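Local structure of succinate dehydrogenase subunit A (Mycolicibacterium smegmatis, 7D6V) at residues Ile14-Gly18 and Ala19-Ala23; Leu408-Ala411 and Gly412-Gly416; Asn427-Ser430 and Asp431-Val434. The protein is the FAD-carrying flavoprotein subunit of succinate dehydrogenase and probably oxidises succinate to fumarate, passing the electrons on to the other subunits and finally to quinone. All coordinates share one frame; numbering follows the deposited sequence.

Contact 1 of 3, residues Ile14-Gly18 and Ala19-Ala23. With FAD (flavin-adenine dinucleotide), chain D.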
loop_
_atom_site.group_PDB
_atom_site.type_symbol
_atom_site.label_atom_id
_atom_site.label_comp_id
_atom_site.label_asym_id
_atom_site.label_seq_id
_atom_site.Cartn_x
_atom_site.Cartn_y
_atom_site.Cartn_z
ATOM N N ILE A 14 5.915 -20.657 -7.628
ATOM C CA ILE A 14 5.101 -20.765 -6.421
ATOM C C ILE A 14 5.335 -19.496 -5.607
ATOM O O ILE A 14 6.115 -19.470 -4.663
ATOM C CB ILE A 14 5.432 -22.030 -5.630
ATOM C CG1 ILE A 14 5.344 -23.257 -6.536
ATOM C CG2 ILE A 14 4.492 -22.188 -4.453
ATOM C CD1 ILE A 14 5.635 -24.553 -5.831
ATOM N N GLY A 15 4.603 -18.442 -5.937
ATOM C CA GLY A 15 4.773 -17.198 -5.218
ATOM C C GLY A 15 4.924 -16.004 -6.128
ATOM O O GLY A 15 5.676 -16.053 -7.104
ATOM N N ALA A 16 4.219 -14.919 -5.821
ATOM C CA ALA A 16 4.264 -13.713 -6.641
ATOM C C ALA A 16 4.778 -12.570 -5.779
ATOM O O ALA A 16 4.011 -11.754 -5.270
ATOM C CB ALA A 16 2.896 -13.406 -7.218
ATOM N N GLY A 17 6.096 -12.499 -5.655
ATOM C CA GLY A 17 6.768 -11.357 -5.082
ATOM C C GLY A 17 7.688 -10.807 -6.145
ATOM O O GLY A 17 7.472 -11.072 -7.330
ATOM N N GLY A 18 8.725 -10.070 -5.754
ATOM C CA GLY A 18 9.668 -9.591 -6.749
ATOM C C GLY A 18 10.326 -10.729 -7.505
ATOM O O GLY A 18 10.330 -10.752 -8.741
ATOM N N ALA A 19 10.847 -11.713 -6.769
ATOM C CA ALA A 19 11.556 -12.822 -7.398
ATOM C C ALA A 19 10.625 -13.638 -8.283
ATOM O O ALA A 19 10.950 -13.936 -9.439
ATOM C CB ALA A 19 12.193 -13.703 -6.326
ATOM N N GLY A 20 9.448 -13.984 -7.763
ATOM C CA GLY A 20 8.528 -14.808 -8.525
ATOM C C GLY A 20 8.018 -14.118 -9.773
ATOM O O GLY A 20 7.969 -14.720 -10.847
ATOM N N LEU A 21 7.639 -12.845 -9.656
ATOM C CA LEU A 21 7.123 -12.135 -10.820
ATOM C C LEU A 21 8.209 -11.909 -11.864
ATOM O O LEU A 21 7.948 -12.025 -13.070
ATOM C CB LEU A 21 6.487 -10.816 -10.388
ATOM C CG LEU A 21 5.205 -10.990 -9.570
ATOM C CD1 LEU A 21 4.502 -9.668 -9.352
ATOM C CD2 LEU A 21 4.280 -11.982 -10.244
ATOM N N ARG A 22 9.436 -11.598 -11.433
ATOM C CA ARG A 22 10.523 -11.447 -12.393
ATOM C C ARG A 22 10.806 -12.763 -13.109
ATOM O O ARG A 22 11.049 -12.780 -14.325
ATOM C CB ARG A 22 11.774 -10.929 -11.683
ATOM C CG ARG A 22 12.819 -10.338 -12.610
ATOM C CD ARG A 22 12.191 -9.368 -13.586
ATOM N NE ARG A 22 13.120 -8.955 -14.631
ATOM C CZ ARG A 22 13.258 -9.572 -15.797
ATOM N NH1 ARG A 22 14.127 -9.120 -16.687
ATOM N NH2 ARG A 22 12.530 -10.641 -16.076
ATOM N N ALA A 23 10.760 -13.879 -12.374
ATOM C CA ALA A 23 10.944 -15.186 -12.995
ATOM C C ALA A 23 9.845 -15.483 -14.004
ATOM O O ALA A 23 10.107 -16.049 -15.070
ATOM C CB ALA A 23 10.989 -16.274 -11.923
HETATM P PA FAD D . 7.666 -12.350 -1.057
HETATM O O1A FAD D . 7.291 -11.433 -2.161
HETATM O O2A FAD D . 7.773 -11.822 0.321
HETATM O O5B FAD D . 6.560 -13.501 -1.012
HETATM C C5B FAD D . 6.740 -14.789 -1.572
HETATM C C4B FAD D . 5.467 -15.226 -2.276
HETATM O O4B FAD D . 5.322 -16.640 -2.203
HETATM C C3B FAD D . 4.200 -14.662 -1.679
HETATM O O3B FAD D . 3.375 -14.252 -2.759
HETATM C C2B FAD D . 3.543 -15.835 -1.001
HETATM O O2B FAD D . 2.126 -15.733 -0.975
HETATM C C1B FAD D . 3.983 -16.973 -1.874
HETATM N N9A FAD D . 3.925 -18.253 -1.151
HETATM C C8A FAD D . 4.554 -18.556 -0.017
HETATM N N7A FAD D . 4.279 -19.817 0.360
HETATM C C5A FAD D . 3.451 -20.338 -0.550
HETATM C C6A FAD D . 2.769 -21.623 -0.764
HETATM N N6A FAD D . 2.916 -22.644 0.094
HETATM N N1A FAD D . 1.991 -21.745 -1.846
HETATM C C2A FAD D . 1.828 -20.751 -2.723
HETATM N N3A FAD D . 2.414 -19.563 -2.590
HETATM C C4A FAD D . 3.222 -19.302 -1.545
HETATM N N1 FAD D . 14.614 -5.521 1.995
HETATM C C2 FAD D . 15.279 -4.454 1.510
HETATM O O2 FAD D . 16.195 -4.646 0.705
HETATM N N3 FAD D . 15.000 -3.197 1.858
HETATM C C4 FAD D . 14.036 -2.907 2.722
HETATM O O4 FAD D . 13.795 -1.733 3.028
HETATM C C4X FAD D . 13.256 -4.010 3.307
HETATM N N5 FAD D . 12.266 -3.786 4.185
HETATM C C5X FAD D . 11.572 -4.814 4.695
HETATM C C6 FAD D . 10.551 -4.565 5.598
HETATM C C7 FAD D . 9.833 -5.616 6.133
HETATM C C7M FAD D . 8.727 -5.360 7.114
HETATM C C8 FAD D . 10.153 -7.003 5.740
HETATM C C8M FAD D . 9.373 -8.145 6.320
HETATM C C9 FAD D . 11.168 -7.259 4.837
HETATM C C9A FAD D . 11.887 -6.209 4.305
HETATM N N10 FAD D . 12.915 -6.464 3.394
HETATM C C10 FAD D . 13.615 -5.371 2.877
HETATM C "C1'" FAD D . 13.237 -7.825 2.981
HETATM C "C2'" FAD D . 12.677 -8.076 1.585
HETATM O "O2'" FAD D . 11.428 -7.407 1.430
HETATM C "C3'" FAD D . 12.423 -9.549 1.318
HETATM O "O3'" FAD D . 13.669 -10.231 1.323
HETATM C "C4'" FAD D . 11.767 -9.741 -0.040
HETATM O "O4'" FAD D . 10.513 -9.075 -0.065
HETATM C "C5'" FAD D . 11.529 -11.202 -0.366
HETATM O "O5'" FAD D . 10.734 -11.250 -1.541
HETATM P P FAD D . 10.290 -12.617 -2.232
HETATM O O1P FAD D . 9.830 -12.281 -3.605
HETATM O O2P FAD D . 11.366 -13.630 -2.069
HETATM O O3P FAD D . 9.036 -13.126 -1.363
#
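Gly17 and Leu21 meet in a local turn-into-helix contact, where the loop leaving strand 11-14 becomes the first turns of helix 18-30, buried beside the FAD. Gly17 sits at the N-cap, and its carbonyl O receives Leu21 N at 2.9 Å. One residue on, Arg22 N reaches Gly18 O at 3.0 Å and continues the helical pattern. Gly20 turns its CA-H to Gly15 O, a CA-H...O contact of 3.4 Å with an angle of 164° at the hydrogen, which brings the turn and the first helical turn together at Gly20. The apolar part is small: Leu21 has CG anti to its carbonyl carbon (chi1 -68°), which brings CD2 alongside Ala16 CB at 3.6 Å. Gly15, Gly17 and Gly20 match the GxGxxG pattern of Rossmann-type dinucleotide-binding folds, in which a strand, a glycine-rich turn and a helix start make room for the cofactor. Gly15 CA lies against the adenosine ribose, 3.1 Å from FAD O4B. Ala16 N donates to the ribose hydroxyl FAD O3B at 3.2 Å. Further along, Ala19 N makes a weak bond of 3.4 Å to the phosphate oxygen FAD O1P, so the phosphate faces the N-terminal end of the helix, whose dipole would be expected to favour its negative charge. Ile14, at the end of the strand, brings CG2 against the adenine at C2A. The end of Arg22 leads away from the turn to a salt bridge with Glu100.

Contact 2 of 3, residues Leu408-Ala411 and Gly412-Gly416. With FAD (flavin-adenine dinucleotide), chain D.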
loop_
_atom_site.group_PDB
_atom_site.type_symbol
_atom_site.label_atom_id
_atom_site.label_comp_id
_atom_site.label_asym_id
_atom_site.label_seq_id
_atom_site.Cartn_x
_atom_site.Cartn_y
_atom_site.Cartn_z
ATOM N N LEU A 408 14.233 -28.294 -10.108
ATOM C CA LEU A 408 13.751 -27.372 -9.093
ATOM C C LEU A 408 14.616 -26.121 -9.095
ATOM O O LEU A 408 15.827 -26.200 -9.300
ATOM C CB LEU A 408 13.774 -28.027 -7.708
ATOM C CG LEU A 408 13.232 -27.220 -6.530
ATOM C CD1 LEU A 408 11.806 -26.781 -6.792
ATOM C CD2 LEU A 408 13.316 -28.032 -5.257
ATOM N N PHE A 409 13.986 -24.968 -8.895
ATOM C CA PHE A 409 14.673 -23.686 -8.950
ATOM C C PHE A 409 14.155 -22.801 -7.826
ATOM O O PHE A 409 13.015 -22.945 -7.383
ATOM C CB PHE A 409 14.477 -23.021 -10.323
ATOM C CG PHE A 409 14.998 -23.846 -11.469
ATOM C CD1 PHE A 409 16.309 -23.726 -11.892
ATOM C CD2 PHE A 409 14.179 -24.754 -12.111
ATOM C CE1 PHE A 409 16.788 -24.489 -12.931
ATOM C CE2 PHE A 409 14.653 -25.520 -13.147
ATOM C CZ PHE A 409 15.958 -25.388 -13.558
ATOM N N ALA A 410 15.006 -21.891 -7.354
ATOM C CA ALA A 410 14.652 -21.061 -6.210
ATOM C C ALA A 410 15.324 -19.701 -6.319
ATOM O O ALA A 410 16.424 -19.577 -6.859
ATOM C CB ALA A 410 15.039 -21.730 -4.889
ATOM N N ALA A 411 14.650 -18.684 -5.787
ATOM C CA ALA A 411 15.154 -17.319 -5.806
ATOM C C ALA A 411 14.489 -16.531 -4.688
ATOM O O ALA A 411 13.406 -16.882 -4.219
ATOM C CB ALA A 411 14.906 -16.649 -7.160
ATOM N N GLY A 412 15.156 -15.463 -4.263
ATOM C CA GLY A 412 14.596 -14.584 -3.256
ATOM C C GLY A 412 15.021 -14.906 -1.839
ATOM O O GLY A 412 16.139 -15.375 -1.613
ATOM N N GLU A 413 14.134 -14.658 -0.872
ATOM C CA GLU A 413 14.469 -14.920 0.523
ATOM C C GLU A 413 14.547 -16.411 0.819
ATOM O O GLU A 413 15.333 -16.828 1.676
ATOM C CB GLU A 413 13.454 -14.254 1.450
ATOM C CG GLU A 413 13.900 -14.218 2.899
ATOM C CD GLU A 413 13.043 -13.316 3.755
ATOM O OE1 GLU A 413 12.222 -12.566 3.194
ATOM O OE2 GLU A 413 13.192 -13.355 4.992
ATOM N N CYS A 414 13.748 -17.228 0.132
ATOM C CA CYS A 414 13.826 -18.670 0.321
ATOM C C CYS A 414 15.130 -19.253 -0.198
ATOM O O CYS A 414 15.452 -20.398 0.132
ATOM C CB CYS A 414 12.641 -19.359 -0.359
ATOM S SG CYS A 414 12.743 -19.439 -2.154
ATOM N N SER A 415 15.873 -18.504 -1.005
ATOM C CA SER A 415 17.177 -18.922 -1.482
ATOM C C SER A 415 18.249 -18.631 -0.435
ATOM O O SER A 415 18.086 -17.782 0.444
ATOM C CB SER A 415 17.513 -18.214 -2.792
ATOM O OG SER A 415 18.681 -18.750 -3.378
ATOM N N GLY A 416 19.357 -19.350 -0.539
ATOM C CA GLY A 416 20.466 -19.171 0.374
ATOM C C GLY A 416 21.781 -19.056 -0.368
ATOM O O GLY A 416 21.979 -19.656 -1.424
HETATM P PA FAD D . 7.666 -12.350 -1.057
HETATM O O1A FAD D . 7.291 -11.433 -2.161
HETATM O O2A FAD D . 7.773 -11.822 0.321
HETATM O O5B FAD D . 6.560 -13.501 -1.012
HETATM C C5B FAD D . 6.740 -14.789 -1.572
HETATM C C4B FAD D . 5.467 -15.226 -2.276
HETATM O O4B FAD D . 5.322 -16.640 -2.203
HETATM C C3B FAD D . 4.200 -14.662 -1.679
HETATM O O3B FAD D . 3.375 -14.252 -2.759
HETATM C C2B FAD D . 3.543 -15.835 -1.001
HETATM O O2B FAD D . 2.126 -15.733 -0.975
HETATM C C1B FAD D . 3.983 -16.973 -1.874
HETATM N N9A FAD D . 3.925 -18.253 -1.151
HETATM C C8A FAD D . 4.554 -18.556 -0.017
HETATM N N7A FAD D . 4.279 -19.817 0.360
HETATM C C5A FAD D . 3.451 -20.338 -0.550
HETATM C C6A FAD D . 2.769 -21.623 -0.764
HETATM N N6A FAD D . 2.916 -22.644 0.094
HETATM N N1A FAD D . 1.991 -21.745 -1.846
HETATM C C2A FAD D . 1.828 -20.751 -2.723
HETATM N N3A FAD D . 2.414 -19.563 -2.590
HETATM C C4A FAD D . 3.222 -19.302 -1.545
HETATM N N1 FAD D . 14.614 -5.521 1.995
HETATM C C2 FAD D . 15.279 -4.454 1.510
HETATM O O2 FAD D . 16.195 -4.646 0.705
HETATM N N3 FAD D . 15.000 -3.197 1.858
HETATM C C4 FAD D . 14.036 -2.907 2.722
HETATM O O4 FAD D . 13.795 -1.733 3.028
HETATM C C4X FAD D . 13.256 -4.010 3.307
HETATM N N5 FAD D . 12.266 -3.786 4.185
HETATM C C5X FAD D . 11.572 -4.814 4.695
HETATM C C6 FAD D . 10.551 -4.565 5.598
HETATM C C7 FAD D . 9.833 -5.616 6.133
HETATM C C7M FAD D . 8.727 -5.360 7.114
HETATM C C8 FAD D . 10.153 -7.003 5.740
HETATM C C8M FAD D . 9.373 -8.145 6.320
HETATM C C9 FAD D . 11.168 -7.259 4.837
HETATM C C9A FAD D . 11.887 -6.209 4.305
HETATM N N10 FAD D . 12.915 -6.464 3.394
HETATM C C10 FAD D . 13.615 -5.371 2.877
HETATM C "C1'" FAD D . 13.237 -7.825 2.981
HETATM C "C2'" FAD D . 12.677 -8.076 1.585
HETATM O "O2'" FAD D . 11.428 -7.407 1.430
HETATM C "C3'" FAD D . 12.423 -9.549 1.318
HETATM O "O3'" FAD D . 13.669 -10.231 1.323
HETATM C "C4'" FAD D . 11.767 -9.741 -0.040
HETATM O "O4'" FAD D . 10.513 -9.075 -0.065
HETATM C "C5'" FAD D . 11.529 -11.202 -0.366
HETATM O "O5'" FAD D . 10.734 -11.250 -1.541
HETATM P P FAD D . 10.290 -12.617 -2.232
HETATM O O1P FAD D . 9.830 -12.281 -3.605
HETATM O O2P FAD D . 11.366 -13.630 -2.069
HETATM O O3P FAD D . 9.036 -13.126 -1.363
#
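Ala411 and Cys414 meet where the chain leaves strand 408-409, turns at Gly412 and heads for the weakly bonded strand 415-416. The close-packed part lies around Ala411. Cys414 SG stands 3.4 Å from Ala411 O, placed there by a first torsion of 74° that sets the sulfur between its own backbone N and carbonyl carbon. Ser415 brings CB over Ala411 CA at 3.9 Å. No hydrogen bond joins the two segments; the turn is held from within by Ser415 N, which donates to Gly412 O at 3.2 Å. Gly412 takes a positive phi that glycine adopts readily, and the reversal that follows presents the next amide to the cofactor. Strand 408-409 is an edge strand of the five-stranded parallel sheet of the FAD-binding domain, and the turn after it approaches the pyrophosphate and ribityl chain. Glu413 N gives FAD O2P a nearly straight bond of 3.2 Å (167°). Its extended side chain runs beside the ribityl chain, where OE1 accepts a weak bond from FAD O3' at 3.3 Å, while OE2 has a weak bond from Val390 N. The packing is looser between Ala410 CB and Cys414 SG, which stay 4.2 Å apart with Ile394 of strand 383-395 bordering both residues, and at Ser415, which is partly exposed and has Val396 beside it.

Contact 3 of 3, residues Asn427-Ser430 and Asp431-Val434. With FAD (flavin-adenine dinucleotide), chain D.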
loop_
_atom_site.group_PDB
_atom_site.type_symbol
_atom_site.label_atom_id
_atom_site.label_comp_id
_atom_site.label_asym_id
_atom_site.label_seq_id
_atom_site.Cartn_x
_atom_site.Cartn_y
_atom_site.Cartn_z
ATOM N N ASN A 427 20.020 -4.713 -0.658
ATOM C CA ASN A 427 20.514 -5.809 -1.482
ATOM C C ASN A 427 19.440 -6.851 -1.746
ATOM O O ASN A 427 19.493 -7.538 -2.769
ATOM C CB ASN A 427 21.723 -6.463 -0.818
ATOM C CG ASN A 427 23.036 -5.905 -1.314
ATOM O OD1 ASN A 427 23.069 -4.935 -2.066
ATOM N ND2 ASN A 427 24.131 -6.507 -0.879
ATOM N N SER A 428 18.469 -6.995 -0.845
ATOM C CA SER A 428 17.436 -8.005 -1.045
ATOM C C SER A 428 16.534 -7.661 -2.221
ATOM O O SER A 428 16.188 -8.538 -3.020
ATOM C CB SER A 428 16.610 -8.172 0.222
ATOM O OG SER A 428 17.457 -8.295 1.344
ATOM N N LEU A 429 16.136 -6.393 -2.340
ATOM C CA LEU A 429 15.220 -6.003 -3.405
ATOM C C LEU A 429 15.842 -6.203 -4.782
ATOM O O LEU A 429 15.168 -6.657 -5.712
ATOM C CB LEU A 429 14.778 -4.554 -3.211
ATOM C CG LEU A 429 13.870 -4.270 -2.014
ATOM C CD1 LEU A 429 13.449 -2.814 -1.993
ATOM C CD2 LEU A 429 12.651 -5.172 -2.047
ATOM N N SER A 430 17.122 -5.867 -4.936
ATOM C CA SER A 430 17.794 -6.086 -6.213
ATOM C C SER A 430 18.141 -7.555 -6.431
ATOM O O SER A 430 18.165 -8.020 -7.580
ATOM C CB SER A 430 19.045 -5.212 -6.298
ATOM O OG SER A 430 19.935 -5.479 -5.232
ATOM N N ASP A 431 18.431 -8.282 -5.349
ATOM C CA ASP A 431 18.572 -9.733 -5.409
ATOM C C ASP A 431 17.329 -10.349 -6.034
ATOM O O ASP A 431 17.420 -11.241 -6.886
ATOM C CB ASP A 431 18.829 -10.256 -3.983
ATOM C CG ASP A 431 18.717 -11.785 -3.831
ATOM O OD1 ASP A 431 19.224 -12.288 -2.809
ATOM O OD2 ASP A 431 18.147 -12.500 -4.676
ATOM N N LEU A 432 16.154 -9.872 -5.621
ATOM C CA LEU A 432 14.904 -10.392 -6.162
ATOM C C LEU A 432 14.906 -10.347 -7.682
ATOM O O LEU A 432 14.694 -11.368 -8.340
ATOM C CB LEU A 432 13.717 -9.603 -5.614
ATOM C CG LEU A 432 13.505 -9.622 -4.104
ATOM C CD1 LEU A 432 12.141 -9.062 -3.753
ATOM C CD2 LEU A 432 13.692 -11.022 -3.550
ATOM N N LEU A 433 15.205 -9.183 -8.257
ATOM C CA LEU A 433 15.165 -9.047 -9.708
ATOM C C LEU A 433 16.249 -9.885 -10.373
ATOM O O LEU A 433 15.968 -10.667 -11.293
ATOM C CB LEU A 433 15.311 -7.578 -10.094
ATOM C CG LEU A 433 14.398 -6.591 -9.374
ATOM C CD1 LEU A 433 14.861 -5.172 -9.629
ATOM C CD2 LEU A 433 12.963 -6.776 -9.819
ATOM N N VAL A 434 17.492 -9.757 -9.897
ATOM C CA VAL A 434 18.613 -10.431 -10.548
ATOM C C VAL A 434 18.381 -11.935 -10.585
ATOM O O VAL A 434 18.413 -12.569 -11.649
ATOM C CB VAL A 434 19.932 -10.079 -9.835
ATOM C CG1 VAL A 434 21.076 -10.923 -10.365
ATOM C CG2 VAL A 434 20.241 -8.609 -9.995
HETATM P PA FAD D . 7.666 -12.350 -1.057
HETATM O O1A FAD D . 7.291 -11.433 -2.161
HETATM O O2A FAD D . 7.773 -11.822 0.321
HETATM O O5B FAD D . 6.560 -13.501 -1.012
HETATM C C5B FAD D . 6.740 -14.789 -1.572
HETATM C C4B FAD D . 5.467 -15.226 -2.276
HETATM O O4B FAD D . 5.322 -16.640 -2.203
HETATM C C3B FAD D . 4.200 -14.662 -1.679
HETATM O O3B FAD D . 3.375 -14.252 -2.759
HETATM C C2B FAD D . 3.543 -15.835 -1.001
HETATM O O2B FAD D . 2.126 -15.733 -0.975
HETATM C C1B FAD D . 3.983 -16.973 -1.874
HETATM N N9A FAD D . 3.925 -18.253 -1.151
HETATM C C8A FAD D . 4.554 -18.556 -0.017
HETATM N N7A FAD D . 4.279 -19.817 0.360
HETATM C C5A FAD D . 3.451 -20.338 -0.550
HETATM C C6A FAD D . 2.769 -21.623 -0.764
HETATM N N6A FAD D . 2.916 -22.644 0.094
HETATM N N1A FAD D . 1.991 -21.745 -1.846
HETATM C C2A FAD D . 1.828 -20.751 -2.723
HETATM N N3A FAD D . 2.414 -19.563 -2.590
HETATM C C4A FAD D . 3.222 -19.302 -1.545
HETATM N N1 FAD D . 14.614 -5.521 1.995
HETATM C C2 FAD D . 15.279 -4.454 1.510
HETATM O O2 FAD D . 16.195 -4.646 0.705
HETATM N N3 FAD D . 15.000 -3.197 1.858
HETATM C C4 FAD D . 14.036 -2.907 2.722
HETATM O O4 FAD D . 13.795 -1.733 3.028
HETATM C C4X FAD D . 13.256 -4.010 3.307
HETATM N N5 FAD D . 12.266 -3.786 4.185
HETATM C C5X FAD D . 11.572 -4.814 4.695
HETATM C C6 FAD D . 10.551 -4.565 5.598
HETATM C C7 FAD D . 9.833 -5.616 6.133
HETATM C C7M FAD D . 8.727 -5.360 7.114
HETATM C C8 FAD D . 10.153 -7.003 5.740
HETATM C C8M FAD D . 9.373 -8.145 6.320
HETATM C C9 FAD D . 11.168 -7.259 4.837
HETATM C C9A FAD D . 11.887 -6.209 4.305
HETATM N N10 FAD D . 12.915 -6.464 3.394
HETATM C C10 FAD D . 13.615 -5.371 2.877
HETATM C "C1'" FAD D . 13.237 -7.825 2.981
HETATM C "C2'" FAD D . 12.677 -8.076 1.585
HETATM O "O2'" FAD D . 11.428 -7.407 1.430
HETATM C "C3'" FAD D . 12.423 -9.549 1.318
HETATM O "O3'" FAD D . 13.669 -10.231 1.323
HETATM C "C4'" FAD D . 11.767 -9.741 -0.040
HETATM O "O4'" FAD D . 10.513 -9.075 -0.065
HETATM C "C5'" FAD D . 11.529 -11.202 -0.366
HETATM O "O5'" FAD D . 10.734 -11.250 -1.541
HETATM P P FAD D . 10.290 -12.617 -2.232
HETATM O O1P FAD D . 9.830 -12.281 -3.605
HETATM O O2P FAD D . 11.366 -13.630 -2.069
HETATM O O3P FAD D . 9.036 -13.126 -1.363
#
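Leu429 and Leu432 lie on one flank of the opening turns of helix 427-448, and their methyl groups are loosely apposed, Leu429 CD2 4.3 Å from Leu432 CD1. Both leucines have CG anti to the carbonyl carbon and a nearly straight chi2, yet they serve different parts of the FAD. Leu429 leads to the flavin, its CG 3.6 Å from FAD O2 and close to C2. Leu432, one turn on, puts CD1 at 3.4 Å from FAD O5', beside the end of the ribityl chain. Ser428 comes to the same flavin carbonyl through its CB, 3.6 Å from FAD O2, while its hydroxyl is hydrogen-bonded to Arg423. Ser430 is turned elsewhere: with chi1 near 58° its OG stands between the backbone N and the carbonyl carbon and is hydrogen-bonded to His90 of helix 84-102. The side chain of Asp431 lies against Met418 and His419. Asn427 is fixed at both ends of its amide, OD1 by His70 and ND2 by Thr74. Beneath these side chains the helix is closed by backbone bonds, Asp431 N to Asn427 O and Leu432 N to Ser428 O, both 2.9 Å, and Val434 N to Ser430 O at 3.0 Å. Beyond them, Leu433 and Val434 pack on helix 84-102. Leu429 N lies 3.5 Å from FAD O2, so the start of this helix faces the flavin C2 carbonyl; the positive end of its dipole would probably steady negative charge gathering near N1 and O2 when the flavin is reduced.

In the fold
The three contacts lie along one FAD and follow its length: contact 1 at the adenosine and pyrophosphate, contact 2 at the pyrophosphate and ribityl chain, contact 3 at the ribityl chain and flavin. The centre of contact 1 is about 10 Å from that of contact 2 and about 11 Å from that of contact 3. The centres of contact 2 and contact 3 are about 12 Å apart. They also touch directly. Ala19 CB packs 4.0 Å from Gly412 CA, and Leu432 CD2 reaches that same Gly412 CA at 3.7 Å. Arg22 CG meets Leu433 O at 3.4 Å, joining helix 18-30 to helix 427-448. Thr47, Glu224, Tyr225 and Ile174 add further hydrogen bonds to the cofactor.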